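Local coordinates for DNA polymerase III subunit beta (Pseudomonas aeruginosa, PDB 4TSZ), which forms the ring-shaped sliding clamp that tethers DNA polymerases and other proteins to DNA and makes replication processive, at residues His3-Glu9 / Asn85-Ile91; Glu51-Arg57 / Gly230-Ser236; Phe269-Ala273 / Val323-Leu327. All blocks are in the same frame, centred on the assembly; numbering follows the deposited sequence.

Interaction 1 of 3, residues His3-Glu9 / Asn85-Ile91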
loop_
_atom_site.group_PDB
_atom_site.type_symbol
_atom_site.label_atom_id
_atom_site.label_comp_id
_atom_site.label_asym_id
_atom_site.label_seq_id
_atom_site.Cartn_x
_atom_site.Cartn_y
_atom_site.Cartn_z
ATOM N N HIS E 3 -28.231 16.376 -21.220
ATOM C CA HIS E 3 -28.421 16.999 -19.911
ATOM C C HIS E 3 -29.194 16.089 -18.984
ATOM O O HIS E 3 -30.204 15.521 -19.383
ATOM C CB HIS E 3 -29.113 18.376 -20.013
ATOM C CG HIS E 3 -29.534 18.928 -18.683
ATOM N ND1 HIS E 3 -30.858 18.915 -18.283
ATOM C CD2 HIS E 3 -28.779 19.404 -17.664
ATOM C CE1 HIS E 3 -30.872 19.425 -17.063
ATOM N NE2 HIS E 3 -29.647 19.738 -16.651
ATOM N N PHE E 4 -28.724 15.965 -17.734
ATOM C CA PHE E 4 -29.364 15.144 -16.710
ATOM C C PHE E 4 -28.949 15.582 -15.304
ATOM O O PHE E 4 -27.943 16.272 -15.126
ATOM C CB PHE E 4 -29.066 13.635 -16.930
ATOM C CG PHE E 4 -27.619 13.225 -16.802
ATOM C CD1 PHE E 4 -26.750 13.320 -17.889
ATOM C CD2 PHE E 4 -27.126 12.725 -15.603
ATOM C CE1 PHE E 4 -25.412 12.928 -17.774
ATOM C CE2 PHE E 4 -25.784 12.351 -15.485
ATOM C CZ PHE E 4 -24.932 12.458 -16.571
ATOM N N THR E 5 -29.753 15.188 -14.319
ATOM C CA THR E 5 -29.504 15.382 -12.896
ATOM C C THR E 5 -29.403 13.989 -12.279
ATOM O O THR E 5 -30.089 13.051 -12.730
ATOM C CB THR E 5 -30.537 16.293 -12.205
ATOM O OG1 THR E 5 -31.857 15.815 -12.452
ATOM C CG2 THR E 5 -30.417 17.742 -12.629
ATOM N N ILE E 6 -28.499 13.848 -11.296
ATOM C CA ILE E 6 -28.225 12.580 -10.620
ATOM C C ILE E 6 -27.664 12.831 -9.206
ATOM O O ILE E 6 -26.915 13.792 -8.995
ATOM C CB ILE E 6 -27.268 11.696 -11.509
ATOM C CG1 ILE E 6 -27.144 10.239 -10.995
ATOM C CG2 ILE E 6 -25.895 12.364 -11.769
ATOM C CD1 ILE E 6 -26.707 9.201 -12.039
ATOM N N GLN E 7 -28.024 11.961 -8.247
ATOM C CA GLN E 7 -27.500 12.024 -6.886
ATOM C C GLN E 7 -26.066 11.534 -6.938
ATOM O O GLN E 7 -25.759 10.630 -7.719
ATOM C CB GLN E 7 -28.314 11.128 -5.933
ATOM C CG GLN E 7 -29.675 11.692 -5.537
ATOM C CD GLN E 7 -29.581 12.807 -4.523
ATOM O OE1 GLN E 7 -29.869 13.973 -4.822
ATOM N NE2 GLN E 7 -29.176 12.477 -3.298
ATOM N N ARG E 8 -25.191 12.138 -6.116
ATOM C CA ARG E 8 -23.762 11.810 -6.029
ATOM C C ARG E 8 -23.485 10.305 -6.002
ATOM O O ARG E 8 -22.713 9.817 -6.824
ATOM C CB ARG E 8 -23.112 12.516 -4.817
ATOM C CG ARG E 8 -21.636 12.181 -4.613
ATOM C CD ARG E 8 -21.148 12.634 -3.259
ATOM N NE ARG E 8 -19.810 12.125 -2.937
ATOM C CZ ARG E 8 -19.567 10.966 -2.328
ATOM N NH1 ARG E 8 -20.565 10.168 -1.974
ATOM N NH2 ARG E 8 -18.319 10.595 -2.071
ATOM N N GLU E 9 -24.133 9.584 -5.071
ATOM C CA GLU E 9 -23.948 8.146 -4.848
ATOM C C GLU E 9 -24.430 7.287 -6.007
ATOM O O GLU E 9 -23.802 6.268 -6.296
ATOM C CB GLU E 9 -24.575 7.702 -3.512
ATOM C CG GLU E 9 -23.900 8.300 -2.280
ATOM C CD GLU E 9 -24.138 9.783 -2.031
ATOM O OE1 GLU E 9 -25.131 10.328 -2.571
ATOM O OE2 GLU E 9 -23.315 10.405 -1.318
ATOM N N ASN E 85 -21.671 14.509 0.421
ATOM C CA ASN E 85 -22.560 13.341 0.461
ATOM C C ASN E 85 -23.996 13.714 0.142
ATOM O O ASN E 85 -24.498 14.716 0.647
ATOM C CB ASN E 85 -22.477 12.628 1.825
ATOM C CG ASN E 85 -21.179 11.894 2.106
ATOM O OD1 ASN E 85 -20.421 11.522 1.202
ATOM N ND2 ASN E 85 -20.903 11.645 3.376
ATOM N N ASP E 86 -24.617 12.945 -0.763
ATOM C CA ASP E 86 -26.015 13.064 -1.189
ATOM C C ASP E 86 -26.421 14.305 -2.009
ATOM O O ASP E 86 -27.614 14.540 -2.210
ATOM C CB ASP E 86 -26.969 12.723 -0.031
ATOM C CG ASP E 86 -26.697 11.357 0.579
ATOM O OD1 ASP E 86 -27.005 10.341 -0.085
ATOM O OD2 ASP E 86 -26.157 11.304 1.715
ATOM N N VAL E 87 -25.437 15.056 -2.547
ATOM C CA VAL E 87 -25.715 16.240 -3.374
ATOM C C VAL E 87 -26.309 15.854 -4.752
ATOM O O VAL E 87 -25.974 14.792 -5.299
ATOM C CB VAL E 87 -24.474 17.181 -3.496
ATOM C CG1 VAL E 87 -23.406 16.618 -4.438
ATOM C CG2 VAL E 87 -24.869 18.596 -3.918
ATOM N N LEU E 88 -27.205 16.709 -5.291
ATOM C CA LEU E 88 -27.764 16.521 -6.630
ATOM C C LEU E 88 -26.793 17.178 -7.625
ATOM O O LEU E 88 -26.432 18.352 -7.467
ATOM C CB LEU E 88 -29.163 17.134 -6.752
ATOM C CG LEU E 88 -29.916 16.857 -8.072
ATOM C CD1 LEU E 88 -30.308 15.380 -8.205
ATOM C CD2 LEU E 88 -31.149 17.736 -8.190
ATOM N N ILE E 89 -26.341 16.407 -8.617
ATOM C CA ILE E 89 -25.394 16.883 -9.619
ATOM C C ILE E 89 -26.126 17.163 -10.929
ATOM O O ILE E 89 -26.845 16.298 -11.436
ATOM C CB ILE E 89 -24.225 15.875 -9.816
ATOM C CG1 ILE E 89 -23.580 15.453 -8.478
ATOM C CG2 ILE E 89 -23.171 16.416 -10.791
ATOM C CD1 ILE E 89 -22.713 14.172 -8.573
ATOM N N ASP E 90 -25.927 18.373 -11.482
ATOM C CA ASP E 90 -26.464 18.738 -12.783
ATOM C C ASP E 90 -25.324 18.602 -13.800
ATOM O O ASP E 90 -24.252 19.191 -13.614
ATOM C CB ASP E 90 -27.053 20.154 -12.784
ATOM C CG ASP E 90 -27.778 20.473 -14.080
ATOM O OD1 ASP E 90 -27.095 20.798 -15.085
ATOM O OD2 ASP E 90 -29.018 20.370 -14.102
ATOM N N ILE E 91 -25.540 17.778 -14.839
ATOM C CA ILE E 91 -24.545 17.513 -15.882
ATOM C C ILE E 91 -25.100 17.856 -17.258
ATOM O O ILE E 91 -26.152 17.342 -17.636
ATOM C CB ILE E 91 -23.987 16.054 -15.809
ATOM C CG1 ILE E 91 -23.208 15.817 -14.486
ATOM C CG2 ILE E 91 -23.089 15.742 -17.026
ATOM C CD1 ILE E 91 -22.890 14.362 -14.145
#
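In the N-terminal domain of the clamp, an antiparallel β-sheet begins with strand 3-7 paired to the start of strand 88-94. The evidence is the alternating register: Phe4-Ile91 and Ile6-Ile89 are hydrogen-bonded pairs, Thr5-Asp90 and Gln7-Leu88 non-hydrogen-bonded ones. The axes, 157° apart in direction with a closest approach of 4.5 Å, confirm the antiparallel sense. Phe4 N to Ile91 O and Ile91 N to Phe4 O close one ring of bonds, Ile6 and Ile89 the next, and Arg8 N to Val87 O (2.9 Å) carries the pairing into helix 8-19.

On the face of Phe4, Ile6, Ile89 and Ile91, Ile91 lies alongside Phe4 and sets its CB over the ring, 4.0 Å from the centroid of Phe4, while Ile91 CD1 comes 3.7 Å from Phe4 CZ. Leu11 and Leu43 add to this apolar layer. On the face of Thr5 and Asp90, His3 has CG anti to its N (chi1 170°), which carries the ring over toward Asp90. His3 NE2 gives a hydrogen bond of 2.7 Å to Asp90 OD2, nearly in the ring plane and on the syn side, though tilted out of the carboxylate plane; ND1 is held by Glu65, so both ring nitrogens are engaged.

At the helix start, Gln7 NE2 bonds to Asp86 O from above the carbonyl plane. Glu9, bent at chi2 (72°), turns its carboxylate back to the loop at Asn85-Val87. Its OE2 takes Arg8 NH1 from above the carboxylate plane, a salt bridge within 3-9 (2.8 Å), and, through its syn lone pair, Asp86 N at 2.9 Å.

Interaction 2 of 3, residues Glu51-Arg57 / Gly230-Ser236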
loop_
_atom_site.group_PDB
_atom_site.type_symbol
_atom_site.label_atom_id
_atom_site.label_comp_id
_atom_site.label_asym_id
_atom_site.label_seq_id
_atom_site.Cartn_x
_atom_site.Cartn_y
_atom_site.Cartn_z
ATOM N N GLU E 51 -9.448 -4.624 -24.445
ATOM C CA GLU E 51 -9.462 -6.051 -24.088
ATOM C C GLU E 51 -10.784 -6.329 -23.378
ATOM O O GLU E 51 -11.519 -7.245 -23.753
ATOM C CB GLU E 51 -8.243 -6.421 -23.195
ATOM C CG GLU E 51 -8.204 -7.878 -22.719
ATOM C CD GLU E 51 -7.426 -8.183 -21.443
ATOM O OE1 GLU E 51 -8.077 -8.423 -20.400
ATOM O OE2 GLU E 51 -6.173 -8.230 -21.490
ATOM N N VAL E 52 -11.074 -5.514 -22.350
ATOM C CA VAL E 52 -12.288 -5.585 -21.554
ATOM C C VAL E 52 -13.107 -4.313 -21.725
ATOM O O VAL E 52 -12.556 -3.240 -21.963
ATOM C CB VAL E 52 -12.075 -5.961 -20.047
ATOM C CG1 VAL E 52 -11.248 -7.234 -19.891
ATOM C CG2 VAL E 52 -11.461 -4.814 -19.249
ATOM N N GLU E 53 -14.428 -4.453 -21.612
ATOM C CA GLU E 53 -15.375 -3.352 -21.658
ATOM C C GLU E 53 -16.318 -3.508 -20.474
ATOM O O GLU E 53 -16.880 -4.586 -20.262
ATOM C CB GLU E 53 -16.155 -3.327 -22.982
ATOM C CG GLU E 53 -17.085 -2.136 -23.087
ATOM C CD GLU E 53 -18.083 -2.214 -24.219
ATOM O OE1 GLU E 53 -17.888 -1.509 -25.236
ATOM O OE2 GLU E 53 -19.065 -2.979 -24.088
ATOM N N LEU E 54 -16.477 -2.442 -19.704
ATOM C CA LEU E 54 -17.387 -2.454 -18.574
ATOM C C LEU E 54 -18.445 -1.382 -18.766
ATOM O O LEU E 54 -18.117 -0.243 -19.091
ATOM C CB LEU E 54 -16.634 -2.301 -17.244
ATOM C CG LEU E 54 -17.434 -2.579 -15.953
ATOM C CD1 LEU E 54 -18.073 -3.969 -15.957
ATOM C CD2 LEU E 54 -16.539 -2.476 -14.738
ATOM N N VAL E 55 -19.718 -1.769 -18.604
ATOM C CA VAL E 55 -20.878 -0.887 -18.756
ATOM C C VAL E 55 -21.671 -0.847 -17.443
ATOM O O VAL E 55 -22.025 -1.888 -16.906
ATOM C CB VAL E 55 -21.784 -1.282 -19.967
ATOM C CG1 VAL E 55 -22.995 -0.346 -20.098
ATOM C CG2 VAL E 55 -20.991 -1.327 -21.275
ATOM N N GLY E 56 -21.934 0.359 -16.957
ATOM C CA GLY E 56 -22.754 0.615 -15.776
ATOM C C GLY E 56 -24.013 1.353 -16.186
ATOM O O GLY E 56 -23.976 2.181 -17.099
ATOM N N ARG E 57 -25.145 1.039 -15.545
ATOM C CA ARG E 57 -26.427 1.663 -15.883
ATOM C C ARG E 57 -27.123 2.263 -14.671
ATOM O O ARG E 57 -27.091 1.674 -13.587
ATOM C CB ARG E 57 -27.355 0.667 -16.608
ATOM C CG ARG E 57 -27.074 0.549 -18.102
ATOM C CD ARG E 57 -27.685 -0.706 -18.709
ATOM N NE ARG E 57 -26.773 -1.857 -18.626
ATOM C CZ ARG E 57 -26.817 -2.810 -17.690
ATOM N NH1 ARG E 57 -27.759 -2.791 -16.756
ATOM N NH2 ARG E 57 -25.931 -3.798 -17.698
ATOM N N GLY E 230 -27.095 -6.847 -14.082
ATOM C CA GLY E 230 -28.193 -5.886 -13.993
ATOM C C GLY E 230 -27.720 -4.480 -13.698
ATOM O O GLY E 230 -28.281 -3.512 -14.225
ATOM N N GLU E 231 -26.685 -4.362 -12.843
ATOM C CA GLU E 231 -26.029 -3.094 -12.520
ATOM C C GLU E 231 -24.833 -2.872 -13.467
ATOM O O GLU E 231 -24.501 -1.722 -13.777
ATOM C CB GLU E 231 -25.619 -3.013 -11.033
ATOM C CG GLU E 231 -24.796 -4.187 -10.516
ATOM C CD GLU E 231 -24.521 -4.186 -9.024
ATOM O OE1 GLU E 231 -23.362 -4.459 -8.637
ATOM O OE2 GLU E 231 -25.468 -3.947 -8.241
ATOM N N PHE E 232 -24.220 -3.986 -13.951
ATOM C CA PHE E 232 -23.097 -3.961 -14.884
ATOM C C PHE E 232 -23.108 -5.051 -15.962
ATOM O O PHE E 232 -23.652 -6.136 -15.762
ATOM C CB PHE E 232 -21.728 -3.906 -14.153
ATOM C CG PHE E 232 -21.165 -5.214 -13.607
ATOM C CD1 PHE E 232 -20.544 -6.132 -14.450
ATOM C CD2 PHE E 232 -21.192 -5.491 -12.239
ATOM C CE1 PHE E 232 -20.017 -7.331 -13.947
ATOM C CE2 PHE E 232 -20.665 -6.699 -11.732
ATOM C CZ PHE E 232 -20.086 -7.610 -12.592
ATOM N N THR E 233 -22.459 -4.748 -17.095
ATOM C CA THR E 233 -22.211 -5.670 -18.197
ATOM C C THR E 233 -20.702 -5.667 -18.423
ATOM O O THR E 233 -20.105 -4.619 -18.710
ATOM C CB THR E 233 -23.007 -5.337 -19.475
ATOM O OG1 THR E 233 -24.400 -5.377 -19.185
ATOM C CG2 THR E 233 -22.706 -6.307 -20.614
ATOM N N PHE E 234 -20.093 -6.835 -18.253
ATOM C CA PHE E 234 -18.668 -7.032 -18.451
ATOM C C PHE E 234 -18.483 -7.809 -19.740
ATOM O O PHE E 234 -19.109 -8.849 -19.919
ATOM C CB PHE E 234 -18.048 -7.783 -17.248
ATOM C CG PHE E 234 -16.666 -8.363 -17.467
ATOM C CD1 PHE E 234 -16.501 -9.621 -18.043
ATOM C CD2 PHE E 234 -15.535 -7.675 -17.059
ATOM C CE1 PHE E 234 -15.228 -10.154 -18.248
ATOM C CE2 PHE E 234 -14.261 -8.216 -17.248
ATOM C CZ PHE E 234 -14.116 -9.454 -17.842
ATOM N N THR E 235 -17.623 -7.309 -20.628
ATOM C CA THR E 235 -17.292 -8.003 -21.870
ATOM C C THR E 235 -15.784 -8.082 -22.003
ATOM O O THR E 235 -15.092 -7.086 -21.814
ATOM C CB THR E 235 -17.961 -7.373 -23.112
ATOM O OG1 THR E 235 -19.331 -7.086 -22.835
ATOM C CG2 THR E 235 -17.886 -8.279 -24.326
ATOM N N SER E 236 -15.277 -9.272 -22.307
ATOM C CA SER E 236 -13.855 -9.484 -22.524
ATOM C C SER E 236 -13.646 -10.249 -23.806
ATOM O O SER E 236 -14.389 -11.179 -24.105
ATOM C CB SER E 236 -13.229 -10.244 -21.353
ATOM O OG SER E 236 -11.859 -10.533 -21.579
HETATM O O HOH W 1 -19.544 -4.581 -21.778
#
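Arg57 reaches back to strand 232-237 through a bend at chi3 (-88°), and Thr233 meets it with OG1 beside its own backbone N (chi1 -60°). The setting is an antiparallel pair, 52-59 against 232-237, that joins the N-terminal and central domains into one continuous eight-stranded sheet. Its axes lie 171° apart, and Glu53-Thr235 and Val55-Thr233 are hydrogen-bonded pairs; Glu53 N to Thr235 O measures 2.7 Å.

On the face of Val52 and Leu54 the contact is apolar. Leu54 CD1 touches Phe232 CD1 at 3.6 Å and Phe234 CB at 4.0 Å, with Leu208 of helix 199-208 packed against all three residues. Val52 CG1 lies 4.1 Å from Phe234 CE2.

The face of Glu53, Val55, Thr233 and Thr235 is mostly polar. A water lies within hydrogen-bonding distance of Glu53 OE2 (2.9 Å), Glu53 O and Thr235 OG1, bridging the strands; Glu122 is a further partner of Thr235 OG1. At the Arg57 end of the pair the guanidinium spans two residues by its edge: Arg57 NH2 forms a weak bond to Thr233 OG1, and Arg57 NH1 bonds to Gly230 O at 2.7 Å, arriving from above the carbonyl plane.

Interaction 3 of 3, residues Phe269-Ala273 / Val323-Leu327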
loop_
_atom_site.group_PDB
_atom_site.type_symbol
_atom_site.label_atom_id
_atom_site.label_comp_id
_atom_site.label_asym_id
_atom_site.label_seq_id
_atom_site.Cartn_x
_atom_site.Cartn_y
_atom_site.Cartn_z
ATOM N N PHE E 269 6.584 -24.129 5.861
ATOM C CA PHE E 269 7.046 -23.723 4.532
ATOM C C PHE E 269 7.451 -22.239 4.538
ATOM O O PHE E 269 8.482 -21.907 3.983
ATOM C CB PHE E 269 6.006 -24.026 3.429
ATOM C CG PHE E 269 5.808 -25.487 3.077
ATOM C CD1 PHE E 269 6.864 -26.388 3.141
ATOM C CD2 PHE E 269 4.580 -25.950 2.624
ATOM C CE1 PHE E 269 6.673 -27.746 2.823
ATOM C CE2 PHE E 269 4.390 -27.304 2.301
ATOM C CZ PHE E 269 5.437 -28.192 2.401
ATOM N N SER E 270 6.674 -21.366 5.216
ATOM C CA SER E 270 6.982 -19.930 5.317
ATOM C C SER E 270 8.306 -19.688 6.069
ATOM O O SER E 270 9.113 -18.872 5.620
ATOM C CB SER E 270 5.853 -19.171 6.013
ATOM O OG SER E 270 4.672 -19.162 5.235
ATOM N N ARG E 271 8.539 -20.418 7.191
ATOM C CA ARG E 271 9.774 -20.289 7.989
ATOM C C ARG E 271 10.993 -20.699 7.178
ATOM O O ARG E 271 11.960 -19.938 7.118
ATOM C CB ARG E 271 9.709 -21.102 9.284
ATOM C CG ARG E 271 8.820 -20.479 10.350
ATOM C CD ARG E 271 8.929 -21.175 11.684
ATOM N NE ARG E 271 8.165 -22.422 11.729
ATOM C CZ ARG E 271 6.912 -22.516 12.150
ATOM N NH1 ARG E 271 6.255 -21.436 12.548
ATOM N NH2 ARG E 271 6.305 -23.692 12.180
ATOM N N THR E 272 10.945 -21.896 6.547
ATOM C CA THR E 272 12.052 -22.412 5.735
ATOM C C THR E 272 12.333 -21.553 4.491
ATOM O O THR E 272 13.495 -21.378 4.138
ATOM C CB THR E 272 11.902 -23.915 5.429
ATOM O OG1 THR E 272 10.706 -24.134 4.688
ATOM C CG2 THR E 272 11.919 -24.780 6.686
ATOM N N ALA E 273 11.268 -20.988 3.864
ATOM C CA ALA E 273 11.341 -20.130 2.673
ATOM C C ALA E 273 12.289 -18.940 2.847
ATOM O O ALA E 273 12.967 -18.567 1.885
ATOM C CB ALA E 273 9.953 -19.638 2.283
ATOM N N VAL E 323 9.103 -23.584 -3.059
ATOM C CA VAL E 323 8.310 -23.305 -1.855
ATOM C C VAL E 323 7.158 -22.322 -2.089
ATOM O O VAL E 323 6.091 -22.492 -1.501
ATOM C CB VAL E 323 9.188 -22.977 -0.603
ATOM C CG1 VAL E 323 9.928 -21.656 -0.749
ATOM C CG2 VAL E 323 8.374 -23.023 0.692
ATOM N N SER E 324 7.371 -21.318 -2.973
ATOM C CA SER E 324 6.343 -20.343 -3.337
ATOM C C SER E 324 5.171 -21.054 -4.013
ATOM O O SER E 324 4.032 -20.721 -3.708
ATOM C CB SER E 324 6.922 -19.245 -4.233
ATOM O OG SER E 324 7.927 -18.520 -3.546
ATOM N N TYR E 325 5.442 -22.073 -4.867
ATOM C CA TYR E 325 4.390 -22.856 -5.540
ATOM C C TYR E 325 3.555 -23.643 -4.530
ATOM O O TYR E 325 2.337 -23.725 -4.681
ATOM C CB TYR E 325 4.965 -23.811 -6.612
ATOM C CG TYR E 325 5.612 -23.158 -7.818
ATOM C CD1 TYR E 325 5.428 -21.802 -8.091
ATOM C CD2 TYR E 325 6.372 -23.907 -8.714
ATOM C CE1 TYR E 325 6.010 -21.204 -9.210
ATOM C CE2 TYR E 325 6.960 -23.321 -9.830
ATOM C CZ TYR E 325 6.767 -21.973 -10.082
ATOM O OH TYR E 325 7.363 -21.404 -11.179
ATOM N N LEU E 326 4.205 -24.189 -3.479
ATOM C CA LEU E 326 3.510 -24.930 -2.423
ATOM C C LEU E 326 2.679 -23.989 -1.544
ATOM O O LEU E 326 1.531 -24.311 -1.230
ATOM C CB LEU E 326 4.482 -25.774 -1.575
ATOM C CG LEU E 326 5.324 -26.842 -2.308
ATOM C CD1 LEU E 326 6.188 -27.587 -1.329
ATOM C CD2 LEU E 326 4.445 -27.848 -3.072
ATOM N N LEU E 327 3.244 -22.801 -1.208
ATOM C CA LEU E 327 2.557 -21.776 -0.417
ATOM C C LEU E 327 1.327 -21.233 -1.159
ATOM O O LEU E 327 0.271 -21.036 -0.548
ATOM C CB LEU E 327 3.515 -20.652 0.027
ATOM C CG LEU E 327 4.484 -21.041 1.144
ATOM C CD1 LEU E 327 5.694 -20.126 1.168
ATOM C CD2 LEU E 327 3.778 -21.078 2.516
#
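Phe269 projects from helix 262-273 toward helix 323-330, and its CB and its ring meet different residues. The CB touches two branches, Val323 CG2 and Leu327 CD2, each at 3.8 Å. From there CG stands beside the backbone N (chi1 -71°), which turns one face of the ring to Leu326, the two side chains crossing at a slant. Leu326 CD1 lies over that face, 4.2 Å from the centroid and 23° off the normal, a CH-pi contact displaced toward the rim. At the tip, Phe269 CZ is 3.9 Å from that same methyl.

One turn further on, Ala273 CB fits against Val323 CG1 at 3.6 Å. The other branch, Val323 CG2, meets Phe269 O at 3.5 Å, so the valine straddles one turn of the opposing helix. Leu327 CD2 also reaches Ser270 OG, whose hydrogen bond goes to Arg266 O of its own helix.

The short axes run nearly antiparallel (157°) and 10.1 Å apart, keeping the backbones separate. These are the paired helices of the C-terminal domain, of the kind that lines the central channel in sliding clamps. They pack on the four-stranded sheet containing 282-288 and 291-297: Ile283 touches Phe269, Val323 and Leu326, and Ile294 touches Phe269.

How the interactions relate
Interactions 1 and 2 are both antiparallel strand pairings, but they lie in different sheets: interaction 1 stays within the N-terminal domain, whereas interaction 2 spans two domains. Their centres are 22 Å apart and they do not touch, although their segments alternate along the chain. Both are partly buried, interaction 1 ending in an exposed loop. Each combines a buried apolar face with a more polar one, that of interaction 1 using a histidine-carboxylate bond and polar or acidic side chains, that of interaction 2 a water and an arginine. Interaction 3, its centre about 51 Å from that of interaction 1, is the most buried of the three; it joins two helices of the C-terminal domain by apolar packing and has no strand hydrogen bonding.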